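Local coordinates for protein extracellular ligand-binding receptor (Verminephrobacter eiseniae, PDB 4M88) that probably binds amino acids outside the cytoplasm as the solute-binding component of an ABC transporter, at residues Val100-Pro105 with Phe119-Gly124; Ala123-Glu128 with Leu230-Ala235; Leu147-Pro152 with Ile205-Phe210; Gly251-Phe256 with Val344-Ile349. All coordinates share one frame; numbering follows the deposited sequence.

Contact 1: residues Val100-Pro105 with Phe119-Gly124; sequences VVNGVP and FHVRAG
The Phe119 ring meets Val100 at its edge: Val100 O lies near the ring plane, 4.0 Å from Phe119 CD2. The Arg122 guanidinium is approached obliquely by Gly103 O and by Val104, whose CG2 is 4.2 Å from Arg122 NE. On the Asn102 carboxamide, two donors reach OD1 from the same face. Val121 N is 2.9 Å from Asn102 OD1 and Arg122 N 3.1 Å from it, tilted 28° and 32° out of the amide plane. One buried oxygen thus grips two consecutive peptide N-H groups. Asn102 ND2 is held separately by Glu290 and Ser77, which fixes the rotation of the amide. A leucine here would probably leave the N-H groups of Val121 and Arg122 without their acceptor and deprive Glu290 of one partner. With CG between backbone N and carbonyl carbon (chi1 58°), the Arg122 chain runs alongside Asn102 OD1 and Gly103 O, and NH1 goes on to a salt bridge with Glu290.

The backbones form a short parallel pairing. Phe119 N donates almost straight to Val100 O over 2.8 Å, and Asn102 N to Phe119 O over 2.6 Å. Val101 CG1 packs against Val121 CG2 at 3.9 Å. A water donates to Gly103 O at 2.7 Å and also bonds His120 ND1.

Strand 118-119 is an edge strand of the five-stranded parallel sheet, beside 99-101; past their ends the chain crosses to the other lobe, consistent with the hinge of a two-lobed periplasmic binding protein. Helix 286-303 lies against Val101, Asn102, Val104 and Val121, and beyond Arg122 comes helix 125-138.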
loop_
_atom_site.group_PDB
_atom_site.type_symbol
_atom_site.label_atom_id
_atom_site.label_comp_id
_atom_site.label_asym_id
_atom_site.label_seq_id
_atom_site.Cartn_x
_atom_site.Cartn_y
_atom_site.Cartn_z
ATOM N N VAL A 100 -7.967 8.279 -10.477
ATOM C CA VAL A 100 -7.585 7.049 -9.792
ATOM C C VAL A 100 -7.016 7.462 -8.450
ATOM O O VAL A 100 -6.088 8.262 -8.389
ATOM C CB VAL A 100 -6.518 6.252 -10.567
ATOM C CG1 VAL A 100 -6.180 4.972 -9.810
ATOM C CG2 VAL A 100 -7.012 5.906 -11.969
ATOM N N VAL A 101 -7.606 6.958 -7.376
ATOM C CA VAL A 101 -7.231 7.407 -6.041
ATOM C C VAL A 101 -6.532 6.277 -5.319
ATOM O O VAL A 101 -7.148 5.254 -4.988
ATOM C CB VAL A 101 -8.436 7.918 -5.236
ATOM C CG1 VAL A 101 -8.018 8.278 -3.814
ATOM C CG2 VAL A 101 -9.053 9.126 -5.929
ATOM N N ASN A 102 -5.236 6.488 -5.110
ATOM C CA ASN A 102 -4.315 5.515 -4.526
ATOM C C ASN A 102 -3.926 4.409 -5.502
ATOM O O ASN A 102 -4.645 4.116 -6.468
ATOM C CB ASN A 102 -4.825 4.932 -3.202
ATOM C CG ASN A 102 -3.687 4.474 -2.297
ATOM O OD1 ASN A 102 -2.673 5.173 -2.160
ATOM N ND2 ASN A 102 -3.831 3.291 -1.702
ATOM N N GLY A 103 -2.768 3.818 -5.249
ATOM C CA GLY A 103 -2.266 2.711 -6.039
ATOM C C GLY A 103 -1.364 1.904 -5.132
ATOM O O GLY A 103 -0.634 2.474 -4.310
ATOM N N VAL A 104 -1.451 0.581 -5.249
ATOM C CA VAL A 104 -0.591 -0.337 -4.508
ATOM C C VAL A 104 0.061 -1.262 -5.522
ATOM O O VAL A 104 -0.638 -1.903 -6.301
ATOM C CB VAL A 104 -1.417 -1.212 -3.556
ATOM C CG1 VAL A 104 -0.524 -2.227 -2.822
ATOM C CG2 VAL A 104 -2.188 -0.348 -2.582
ATOM N N PRO A 105 1.399 -1.377 -5.505
ATOM C CA PRO A 105 2.355 -0.804 -4.560
ATOM C C PRO A 105 2.723 0.622 -4.915
ATOM O O PRO A 105 2.463 1.069 -6.039
ATOM C CB PRO A 105 3.587 -1.687 -4.762
ATOM C CG PRO A 105 3.542 -2.022 -6.217
ATOM C CD PRO A 105 2.069 -2.195 -6.534
ATOM N N PHE A 119 -3.694 9.720 -8.243
ATOM C CA PHE A 119 -3.368 10.369 -6.958
ATOM C C PHE A 119 -2.948 9.317 -5.955
ATOM O O PHE A 119 -3.466 8.207 -5.984
ATOM C CB PHE A 119 -4.587 11.126 -6.407
ATOM C CG PHE A 119 -4.940 12.354 -7.194
ATOM C CD1 PHE A 119 -4.528 13.607 -6.766
ATOM C CD2 PHE A 119 -5.668 12.254 -8.374
ATOM C CE1 PHE A 119 -4.844 14.750 -7.486
ATOM C CE2 PHE A 119 -5.996 13.398 -9.114
ATOM C CZ PHE A 119 -5.579 14.645 -8.664
ATOM N N HIS A 120 -2.005 9.649 -5.070
ATOM C CA HIS A 120 -1.479 8.636 -4.150
ATOM C C HIS A 120 -1.767 9.014 -2.712
ATOM O O HIS A 120 -1.451 10.116 -2.287
ATOM C CB HIS A 120 0.028 8.473 -4.360
ATOM C CG HIS A 120 0.385 8.180 -5.779
ATOM N ND1 HIS A 120 0.329 6.907 -6.310
ATOM C CD2 HIS A 120 0.731 9.001 -6.799
ATOM C CE1 HIS A 120 0.654 6.957 -7.592
ATOM N NE2 HIS A 120 0.896 8.215 -7.915
ATOM N N VAL A 121 -2.386 8.096 -1.976
ATOM C CA VAL A 121 -2.739 8.341 -0.584
ATOM C C VAL A 121 -1.632 7.814 0.342
ATOM O O VAL A 121 -1.364 8.397 1.383
ATOM C CB VAL A 121 -4.108 7.708 -0.248
ATOM C CG1 VAL A 121 -4.440 7.878 1.216
ATOM C CG2 VAL A 121 -5.199 8.363 -1.103
ATOM N N ARG A 122 -0.998 6.712 -0.037
ATOM C CA ARG A 122 0.094 6.178 0.773
ATOM C C ARG A 122 1.407 6.831 0.373
ATOM O O ARG A 122 1.591 7.228 -0.785
ATOM C CB ARG A 122 0.223 4.665 0.583
ATOM C CG ARG A 122 0.467 4.281 -0.880
ATOM C CD ARG A 122 1.033 2.879 -0.995
ATOM N NE ARG A 122 0.293 1.960 -0.134
ATOM C CZ ARG A 122 0.851 0.963 0.543
ATOM N NH1 ARG A 122 0.102 0.166 1.300
ATOM N NH2 ARG A 122 2.161 0.758 0.456
ATOM N N ALA A 123 2.329 6.928 1.327
ATOM C CA ALA A 123 3.684 7.367 1.013
ATOM C C ALA A 123 4.302 6.378 0.028
ATOM O O ALA A 123 3.923 5.195 -0.012
ATOM C CB ALA A 123 4.526 7.445 2.281
ATOM N N GLY A 124 5.250 6.847 -0.773
ATOM C CA GLY A 124 5.863 5.974 -1.758
ATOM C C GLY A 124 6.906 5.025 -1.183
ATOM O O GLY A 124 7.441 5.266 -0.097
HETATM O O HOH W 1 0.957 4.658 -4.573
#

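Contact 2: residues Ala123-Glu128 with Leu230-Ala235; sequences AGDKQE and LSYVSA
Glu128 and Ser231 make the tight half of this contact, where both carboxylate oxygens are engaged. Glu128 CG lies beside the backbone N (chi1 -64°) and the chain is extended beyond it, which carries the carboxylate to the serine. Ser231 N donates to Glu128 OE1 at 3.2 Å, meeting it on the syn side and 16° out of the carboxylate plane. The other oxygen, Glu128 OE2, is 2.7 Å from Ser231 OG; that hydroxyl also lies against Val253 O. Leu230 fills in beside this pair, its CB 3.3 Å from Glu128 OE1 and its CD2 3.8 Å from Glu128 CB.

Two chain turns present these groups. Gly124 is the N-cap of helix 125-138, which places Asp125 and Glu128 on its first turn, while Ser231 centres an inverse gamma turn, closed by Tyr232 N and Leu230 O. The loop before this helix leads from the sheet of one lobe to the first helix of the other, consistent with a hinge crossing of two-lobed periplasmic binding proteins.

The other half is looser. Asp125 CG touches Leu230 only through CD1, at 3.8 Å, and Tyr232 OH donates to Asp125 OD1 at 2.6 Å. The phenol comes to the syn lone pair with OD1 in its ring plane, carboxylate and ring being turned 76° apart; Gly106 N is its second partner. An alanine in place of Asp125 is likely to cost Tyr232 OH its acceptor and leave the phenol end less firmly fixed. Asp125 OD2 is hydrogen-bonded to a bound glycerol, probably from the crystallisation liquor; Lys126 points away from the loop and is partly exposed.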
loop_
_atom_site.group_PDB
_atom_site.type_symbol
_atom_site.label_atom_id
_atom_site.label_comp_id
_atom_site.label_asym_id
_atom_site.label_seq_id
_atom_site.Cartn_x
_atom_site.Cartn_y
_atom_site.Cartn_z
ATOM N N ALA A 123 2.329 6.928 1.327
ATOM C CA ALA A 123 3.684 7.367 1.013
ATOM C C ALA A 123 4.302 6.378 0.028
ATOM O O ALA A 123 3.923 5.195 -0.012
ATOM C CB ALA A 123 4.526 7.445 2.281
ATOM N N GLY A 124 5.250 6.847 -0.773
ATOM C CA GLY A 124 5.863 5.974 -1.758
ATOM C C GLY A 124 6.906 5.025 -1.183
ATOM O O GLY A 124 7.441 5.266 -0.097
ATOM N N ASP A 125 7.174 3.942 -1.915
ATOM C CA ASP A 125 8.240 3.007 -1.574
ATOM C C ASP A 125 9.563 3.733 -1.373
ATOM O O ASP A 125 10.357 3.338 -0.522
ATOM C CB ASP A 125 8.401 1.939 -2.668
ATOM C CG ASP A 125 7.310 0.878 -2.621
ATOM O OD1 ASP A 125 6.381 1.016 -1.797
ATOM O OD2 ASP A 125 7.385 -0.084 -3.426
ATOM N N LYS A 126 9.802 4.803 -2.132
ATOM C CA LYS A 126 11.098 5.479 -2.035
ATOM C C LYS A 126 11.312 6.082 -0.651
ATOM O O LYS A 126 12.372 5.919 -0.028
ATOM C CB LYS A 126 11.237 6.548 -3.119
ATOM C CG LYS A 126 12.565 7.296 -3.087
ATOM C CD LYS A 126 12.768 8.129 -4.346
ATOM C CE LYS A 126 13.980 9.040 -4.194
ATOM N NZ LYS A 126 14.390 9.585 -5.509
ATOM N N GLN A 127 10.293 6.769 -0.153
ATOM C CA GLN A 127 10.400 7.370 1.165
ATOM C C GLN A 127 10.446 6.298 2.238
ATOM O O GLN A 127 11.176 6.435 3.221
ATOM C CB GLN A 127 9.247 8.313 1.432
ATOM C CG GLN A 127 9.530 9.215 2.621
ATOM C CD GLN A 127 8.297 9.937 3.096
ATOM O OE1 GLN A 127 7.282 9.987 2.400
ATOM N NE2 GLN A 127 8.375 10.504 4.290
ATOM N N GLU A 128 9.676 5.230 2.065
ATOM C CA GLU A 128 9.746 4.119 3.016
ATOM C C GLU A 128 11.138 3.483 3.068
ATOM O O GLU A 128 11.653 3.173 4.148
ATOM C CB GLU A 128 8.690 3.059 2.697
ATOM C CG GLU A 128 7.273 3.591 2.864
ATOM C CD GLU A 128 6.230 2.489 2.969
ATOM O OE1 GLU A 128 6.551 1.324 2.637
ATOM O OE2 GLU A 128 5.092 2.794 3.398
ATOM N N LEU A 230 8.273 -3.354 3.717
ATOM C CA LEU A 230 7.494 -2.153 3.453
ATOM C C LEU A 230 6.020 -2.393 3.763
ATOM O O LEU A 230 5.652 -3.459 4.265
ATOM C CB LEU A 230 7.671 -1.722 1.994
ATOM C CG LEU A 230 9.120 -1.528 1.544
ATOM C CD1 LEU A 230 9.176 -1.041 0.093
ATOM C CD2 LEU A 230 9.822 -0.549 2.456
ATOM N N SER A 231 5.186 -1.402 3.453
ATOM C CA SER A 231 3.773 -1.414 3.837
ATOM C C SER A 231 2.910 -2.414 3.067
ATOM O O SER A 231 1.906 -2.018 2.471
ATOM C CB SER A 231 3.174 -0.022 3.649
ATOM O OG SER A 231 3.680 0.885 4.601
ATOM N N TYR A 232 3.261 -3.700 3.097
ATOM C CA TYR A 232 2.515 -4.682 2.287
ATOM C C TYR A 232 2.076 -5.967 2.986
ATOM O O TYR A 232 1.461 -6.838 2.363
ATOM C CB TYR A 232 3.293 -5.002 1.012
ATOM C CG TYR A 232 3.519 -3.746 0.219
ATOM C CD1 TYR A 232 2.446 -3.064 -0.330
ATOM C CD2 TYR A 232 4.790 -3.204 0.078
ATOM C CE1 TYR A 232 2.627 -1.889 -1.029
ATOM C CE2 TYR A 232 4.984 -2.026 -0.629
ATOM C CZ TYR A 232 3.900 -1.375 -1.172
ATOM O OH TYR A 232 4.088 -0.205 -1.871
ATOM N N VAL A 233 2.389 -6.084 4.270
ATOM C CA VAL A 233 1.982 -7.257 5.040
ATOM C C VAL A 233 1.518 -6.817 6.421
ATOM O O VAL A 233 1.884 -5.729 6.877
ATOM C CB VAL A 233 3.136 -8.274 5.189
ATOM C CG1 VAL A 233 3.481 -8.886 3.855
ATOM C CG2 VAL A 233 4.355 -7.616 5.807
ATOM N N SER A 234 0.701 -7.644 7.075
ATOM C CA SER A 234 0.305 -7.394 8.459
ATOM C C SER A 234 1.165 -8.273 9.353
ATOM O O SER A 234 1.684 -9.296 8.906
ATOM C CB SER A 234 -1.181 -7.703 8.686
ATOM O OG SER A 234 -1.435 -9.101 8.626
ATOM N N ALA A 235 1.345 -7.871 10.607
ATOM C CA ALA A 235 2.077 -8.715 11.552
ATOM C C ALA A 235 1.374 -10.055 11.703
ATOM O O ALA A 235 2.015 -11.096 11.885
ATOM C CB ALA A 235 2.204 -8.027 12.896
#

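Contact 3: residues Leu147-Pro152 with Ile205-Phe210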
loop_
_atom_site.group_PDB
_atom_site.type_symbol
_atom_site.label_atom_id
_atom_site.label_comp_id
_atom_site.label_asym_id
_atom_site.label_seq_id
_atom_site.Cartn_x
_atom_site.Cartn_y
_atom_site.Cartn_z
ATOM N N LEU A 147 16.532 -8.761 -0.180
ATOM C CA LEU A 147 15.956 -9.868 -0.949
ATOM C C LEU A 147 14.804 -9.297 -1.752
ATOM O O LEU A 147 13.881 -8.738 -1.167
ATOM C CB LEU A 147 15.433 -10.943 -0.005
ATOM C CG LEU A 147 14.650 -12.101 -0.640
ATOM C CD1 LEU A 147 15.550 -12.880 -1.602
ATOM C CD2 LEU A 147 14.098 -13.039 0.431
ATOM N N TYR A 148 14.837 -9.396 -3.084
ATOM C CA TYR A 148 13.749 -8.786 -3.861
ATOM C C TYR A 148 13.258 -9.684 -4.988
ATOM O O TYR A 148 14.018 -10.467 -5.542
ATOM C CB TYR A 148 14.147 -7.396 -4.389
ATOM C CG TYR A 148 15.186 -7.417 -5.483
ATOM C CD1 TYR A 148 14.817 -7.235 -6.811
ATOM C CD2 TYR A 148 16.528 -7.616 -5.191
ATOM C CE1 TYR A 148 15.747 -7.256 -7.820
ATOM C CE2 TYR A 148 17.478 -7.637 -6.203
ATOM C CZ TYR A 148 17.069 -7.446 -7.515
ATOM O OH TYR A 148 17.982 -7.459 -8.542
ATOM N N GLN A 149 11.975 -9.589 -5.309
ATOM C CA GLN A 149 11.439 -10.453 -6.359
ATOM C C GLN A 149 11.799 -9.877 -7.719
ATOM O O GLN A 149 11.785 -8.659 -7.909
ATOM C CB GLN A 149 9.925 -10.622 -6.250
ATOM C CG GLN A 149 9.368 -11.647 -7.258
ATOM C CD GLN A 149 7.866 -11.815 -7.185
ATOM O OE1 GLN A 149 7.264 -11.683 -6.124
ATOM N NE2 GLN A 149 7.250 -12.107 -8.324
ATOM N N ASP A 150 12.107 -10.773 -8.655
ATOM C CA ASP A 150 12.470 -10.413 -10.020
ATOM C C ASP A 150 11.233 -9.974 -10.797
ATOM O O ASP A 150 10.650 -10.742 -11.571
ATOM C CB ASP A 150 13.160 -11.596 -10.704
ATOM C CG ASP A 150 13.720 -11.241 -12.065
ATOM O OD1 ASP A 150 13.737 -10.041 -12.413
ATOM O OD2 ASP A 150 14.154 -12.166 -12.779
ATOM N N LEU A 151 10.846 -8.727 -10.566
ATOM C CA LEU A 151 9.663 -8.114 -11.147
ATOM C C LEU A 151 10.093 -6.674 -11.400
ATOM O O LEU A 151 10.983 -6.183 -10.706
ATOM C CB LEU A 151 8.558 -8.125 -10.097
ATOM C CG LEU A 151 7.106 -8.132 -10.531
ATOM C CD1 LEU A 151 6.873 -9.357 -11.387
ATOM C CD2 LEU A 151 6.197 -8.134 -9.311
ATOM N N PRO A 152 9.480 -5.986 -12.382
ATOM C CA PRO A 152 9.868 -4.585 -12.611
ATOM C C PRO A 152 9.807 -3.688 -11.366
ATOM O O PRO A 152 10.735 -2.901 -11.160
ATOM C CB PRO A 152 8.861 -4.116 -13.661
ATOM C CG PRO A 152 8.581 -5.356 -14.461
ATOM C CD PRO A 152 8.616 -6.501 -13.461
ATOM N N ILE A 205 11.715 -7.084 -0.371
ATOM C CA ILE A 205 10.933 -6.223 -1.266
ATOM C C ILE A 205 10.187 -7.046 -2.299
ATOM O O ILE A 205 10.792 -7.836 -3.020
ATOM C CB ILE A 205 11.853 -5.221 -2.006
ATOM C CG1 ILE A 205 12.479 -4.243 -1.005
ATOM C CG2 ILE A 205 11.092 -4.459 -3.084
ATOM C CD1 ILE A 205 13.298 -3.121 -1.653
ATOM N N GLY A 206 8.874 -6.872 -2.378
ATOM C CA GLY A 206 8.097 -7.613 -3.353
ATOM C C GLY A 206 6.624 -7.562 -3.024
ATOM O O GLY A 206 6.226 -6.913 -2.052
ATOM N N PRO A 207 5.801 -8.241 -3.838
ATOM C CA PRO A 207 4.365 -8.320 -3.566
ATOM C C PRO A 207 4.156 -9.047 -2.253
ATOM O O PRO A 207 5.026 -9.824 -1.844
ATOM C CB PRO A 207 3.830 -9.166 -4.727
ATOM C CG PRO A 207 4.856 -9.035 -5.807
ATOM C CD PRO A 207 6.169 -8.911 -5.096
ATOM N N PRO A 208 3.014 -8.807 -1.596
ATOM C CA PRO A 208 2.714 -9.407 -0.296
ATOM C C PRO A 208 3.026 -10.905 -0.122
ATOM O O PRO A 208 3.636 -11.245 0.893
ATOM C CB PRO A 208 1.221 -9.127 -0.127
ATOM C CG PRO A 208 1.020 -7.847 -0.833
ATOM C CD PRO A 208 1.948 -7.886 -2.029
ATOM N N PRO A 209 2.624 -11.786 -1.067
ATOM C CA PRO A 209 2.945 -13.195 -0.783
ATOM C C PRO A 209 4.456 -13.479 -0.822
ATOM O O PRO A 209 4.919 -14.393 -0.134
ATOM C CB PRO A 209 2.217 -13.960 -1.895
ATOM C CG PRO A 209 2.071 -12.971 -3.018
ATOM C CD PRO A 209 1.930 -11.619 -2.359
ATOM N N PHE A 210 5.201 -12.703 -1.605
ATOM C CA PHE A 210 6.653 -12.836 -1.662
ATOM C C PHE A 210 7.294 -12.388 -0.351
ATOM O O PHE A 210 8.280 -12.961 0.094
ATOM C CB PHE A 210 7.219 -12.020 -2.829
ATOM C CG PHE A 210 8.716 -12.107 -2.960
ATOM C CD1 PHE A 210 9.298 -13.091 -3.752
ATOM C CD2 PHE A 210 9.543 -11.188 -2.315
ATOM C CE1 PHE A 210 10.681 -13.170 -3.880
ATOM C CE2 PHE A 210 10.930 -11.264 -2.433
ATOM C CZ PHE A 210 11.501 -12.251 -3.218
#
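The hydrogen bonds that join Leu147 and Gln149 to Ile205, on either side of Tyr148, are those of a parallel ladder. Ile205 N donates to Leu147 O over 2.8 Å, and Gln149 N to Ile205 O over 3.1 Å, both nearly in line with the acceptor carbonyl. A CA-H...O contact supplements them, with Tyr148 CA 3.2 Å from Ile205 O.

The aromatic contact is a CH-pi interaction. Gln149 CB stands over the centre of one face of the Phe210 ring, 3.5 Å from its centroid and 11° off the normal. With CG anti to the backbone N (chi1 -174°) and the chain extended, the glutamine runs on past the ring, bringing OE1 to 3.2 Å from Pro207 CD and close to Phe210 CB.

Apolar contacts close the rest. Leu147 CG lies 4.1 Å from Phe210 CZ, while Leu151 CD2 reaches Pro207 CG at 3.9 Å. Gly206 suits its place: a side chain there would collide with Phe210.

Strand 143-149 lies between 174-180 and 201-205 in the second sheet. Leu147 and Phe210 turn to helix 184-195, whereas Tyr148 and Ile205, on the opposite face, meet helix 152-166.

Contact 4: residues Gly251-Phe256 with Val344-Ile349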
loop_
_atom_site.group_PDB
_atom_site.type_symbol
_atom_site.label_atom_id
_atom_site.label_comp_id
_atom_site.label_asym_id
_atom_site.label_seq_id
_atom_site.Cartn_x
_atom_site.Cartn_y
_atom_site.Cartn_z
ATOM N N GLY A 251 10.709 -5.454 11.274
ATOM C CA GLY A 251 10.206 -4.095 11.211
ATOM C C GLY A 251 9.333 -3.901 9.987
ATOM O O GLY A 251 9.702 -4.315 8.887
ATOM N N ILE A 252 8.168 -3.286 10.175
ATOM C CA ILE A 252 7.244 -3.028 9.079
ATOM C C ILE A 252 7.090 -1.520 8.943
ATOM O O ILE A 252 6.690 -0.848 9.892
ATOM C CB ILE A 252 5.852 -3.632 9.349
ATOM C CG1 ILE A 252 5.949 -5.125 9.650
ATOM C CG2 ILE A 252 4.916 -3.384 8.163
ATOM C CD1 ILE A 252 4.636 -5.722 10.149
ATOM N N VAL A 253 7.423 -0.981 7.777
ATOM C CA VAL A 253 7.239 0.453 7.555
ATOM C C VAL A 253 5.772 0.674 7.254
ATOM O O VAL A 253 5.226 0.068 6.323
ATOM C CB VAL A 253 8.049 0.955 6.372
ATOM C CG1 VAL A 253 7.969 2.463 6.298
ATOM C CG2 VAL A 253 9.464 0.550 6.543
ATOM N N GLN A 254 5.125 1.529 8.038
ATOM C CA GLN A 254 3.691 1.767 7.877
ATOM C C GLN A 254 3.440 3.082 7.173
ATOM O O GLN A 254 4.101 4.077 7.462
ATOM C CB GLN A 254 2.995 1.792 9.235
ATOM C CG GLN A 254 3.181 0.532 10.060
ATOM C CD GLN A 254 2.373 -0.653 9.554
ATOM O OE1 GLN A 254 2.098 -0.787 8.353
ATOM N NE2 GLN A 254 1.991 -1.530 10.475
ATOM N N ALA A 255 2.478 3.091 6.250
ATOM C CA ALA A 255 2.124 4.312 5.533
ATOM C C ALA A 255 0.914 4.975 6.176
ATOM O O ALA A 255 0.515 6.074 5.781
ATOM C CB ALA A 255 1.830 4.006 4.061
ATOM N N PHE A 256 0.347 4.310 7.176
ATOM C CA PHE A 256 -0.870 4.793 7.823
ATOM C C PHE A 256 -0.752 4.517 9.310
ATOM O O PHE A 256 0.050 3.658 9.709
ATOM C CB PHE A 256 -2.078 4.033 7.264
ATOM C CG PHE A 256 -2.249 4.175 5.787
ATOM C CD1 PHE A 256 -2.753 5.354 5.253
ATOM C CD2 PHE A 256 -1.896 3.141 4.924
ATOM C CE1 PHE A 256 -2.918 5.501 3.885
ATOM C CE2 PHE A 256 -2.055 3.282 3.554
ATOM C CZ PHE A 256 -2.570 4.467 3.035
ATOM N N VAL A 344 5.336 8.234 7.276
ATOM C CA VAL A 344 5.997 6.936 7.309
ATOM C C VAL A 344 6.348 6.642 8.767
ATOM O O VAL A 344 6.876 7.501 9.461
ATOM C CB VAL A 344 7.273 6.938 6.435
ATOM C CG1 VAL A 344 8.195 5.830 6.852
ATOM C CG2 VAL A 344 6.930 6.819 4.949
ATOM N N ASN A 345 6.034 5.442 9.241
ATOM C CA ASN A 345 6.262 5.128 10.645
ATOM C C ASN A 345 6.669 3.662 10.752
ATOM O O ASN A 345 5.944 2.774 10.309
ATOM C CB ASN A 345 4.981 5.390 11.447
ATOM C CG ASN A 345 5.210 5.399 12.953
ATOM O OD1 ASN A 345 6.315 5.153 13.436
ATOM N ND2 ASN A 345 4.157 5.698 13.701
ATOM N N ILE A 346 7.838 3.403 11.322
ATOM C CA ILE A 346 8.302 2.025 11.373
ATOM C C ILE A 346 7.839 1.354 12.647
ATOM O O ILE A 346 8.124 1.836 13.745
ATOM C CB ILE A 346 9.825 1.944 11.316
ATOM C CG1 ILE A 346 10.339 2.586 10.032
ATOM C CG2 ILE A 346 10.272 0.495 11.406
ATOM C CD1 ILE A 346 11.841 2.582 9.930
ATOM N N GLY A 347 7.113 0.250 12.496
ATOM C CA GLY A 347 6.733 -0.563 13.638
ATOM C C GLY A 347 7.663 -1.758 13.713
ATOM O O GLY A 347 8.187 -2.193 12.690
ATOM N N VAL A 348 7.897 -2.283 14.914
ATOM C CA VAL A 348 8.686 -3.502 15.029
ATOM C C VAL A 348 7.883 -4.519 15.803
ATOM O O VAL A 348 7.285 -4.184 16.838
ATOM C CB VAL A 348 10.027 -3.248 15.748
ATOM C CG1 VAL A 348 10.849 -4.541 15.821
ATOM C CG2 VAL A 348 10.813 -2.146 15.037
ATOM N N ILE A 349 7.827 -5.748 15.300
ATOM C CA ILE A 349 7.119 -6.813 16.012
ATOM C C ILE A 349 7.904 -7.226 17.257
ATOM O O ILE A 349 9.064 -7.648 17.171
ATOM C CB ILE A 349 6.848 -8.024 15.108
ATOM C CG1 ILE A 349 6.038 -7.600 13.874
ATOM C CG2 ILE A 349 6.081 -9.114 15.874
ATOM C CD1 ILE A 349 5.745 -8.750 12.907
#
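Strands 250-254 and 345-349 form one of the two antiparallel pairings of the second sheet, joining Ile252 with Gly347 and Gln254 with Asn345 through hydrogen bonds. In the first pair, Ile252 N donates to Gly347 O at 2.7 Å and Gly347 N returns a bond to Ile252 O at 2.9 Å. The second repeats the pattern: Gln254 N to Asn345 O, 2.7 Å, and Asn345 N to Gln254 O, 3.0 Å, the last donor lying in the carbonyl plane. Between and beyond them, Val253 faces Ile346 and Gly251 faces Val348 in non-hydrogen-bonded pairs.

The strand directions differ by 152°. Strand 345-349 runs against the parallel part of the sheet, since the strands from 174-180 to 250-254 all run one way; the chain has meanwhile gone through helix 286-303, which packs on the other lobe.

On the face of Val253 and Ile346, against helix 125-138, Val253 CG1 presses tightly on Val344 CG1 at 3.4 Å. The other valine branch, CG2, sits 4.1 Å from Ile346 CG1. On the face of Ile252, its CD1 meets Ile349 CD1 at 4.2 Å, next to helix 235-247. Gln254 bends at chi2 (-74°), and its NE2 bonds Glu286 and Tyr357.

In the fold
Contacts 1, 2 and 4 are buried and touch one another, whereas contact 3 is only partly buried and meets contact 2 just where Tyr232 and Val233 pack on Pro208. Contacts 3 and 4 lie in the same sheet, one a parallel pairing and the other antiparallel, with centres about 18 Å apart. Contact 1 lies at the 118-119 edge of the other lobe's sheet. Contact 2 links the two: it shares Ala123 and Gly124 with contact 1, and Ser231 joins Arg122 of contact 1 to Val253 of contact 4. Backbone pairing is common to contacts 1, 3 and 4; contact 1 adds a buried asparagine amide and an arginine, whereas contact 2 rests on two carboxylates.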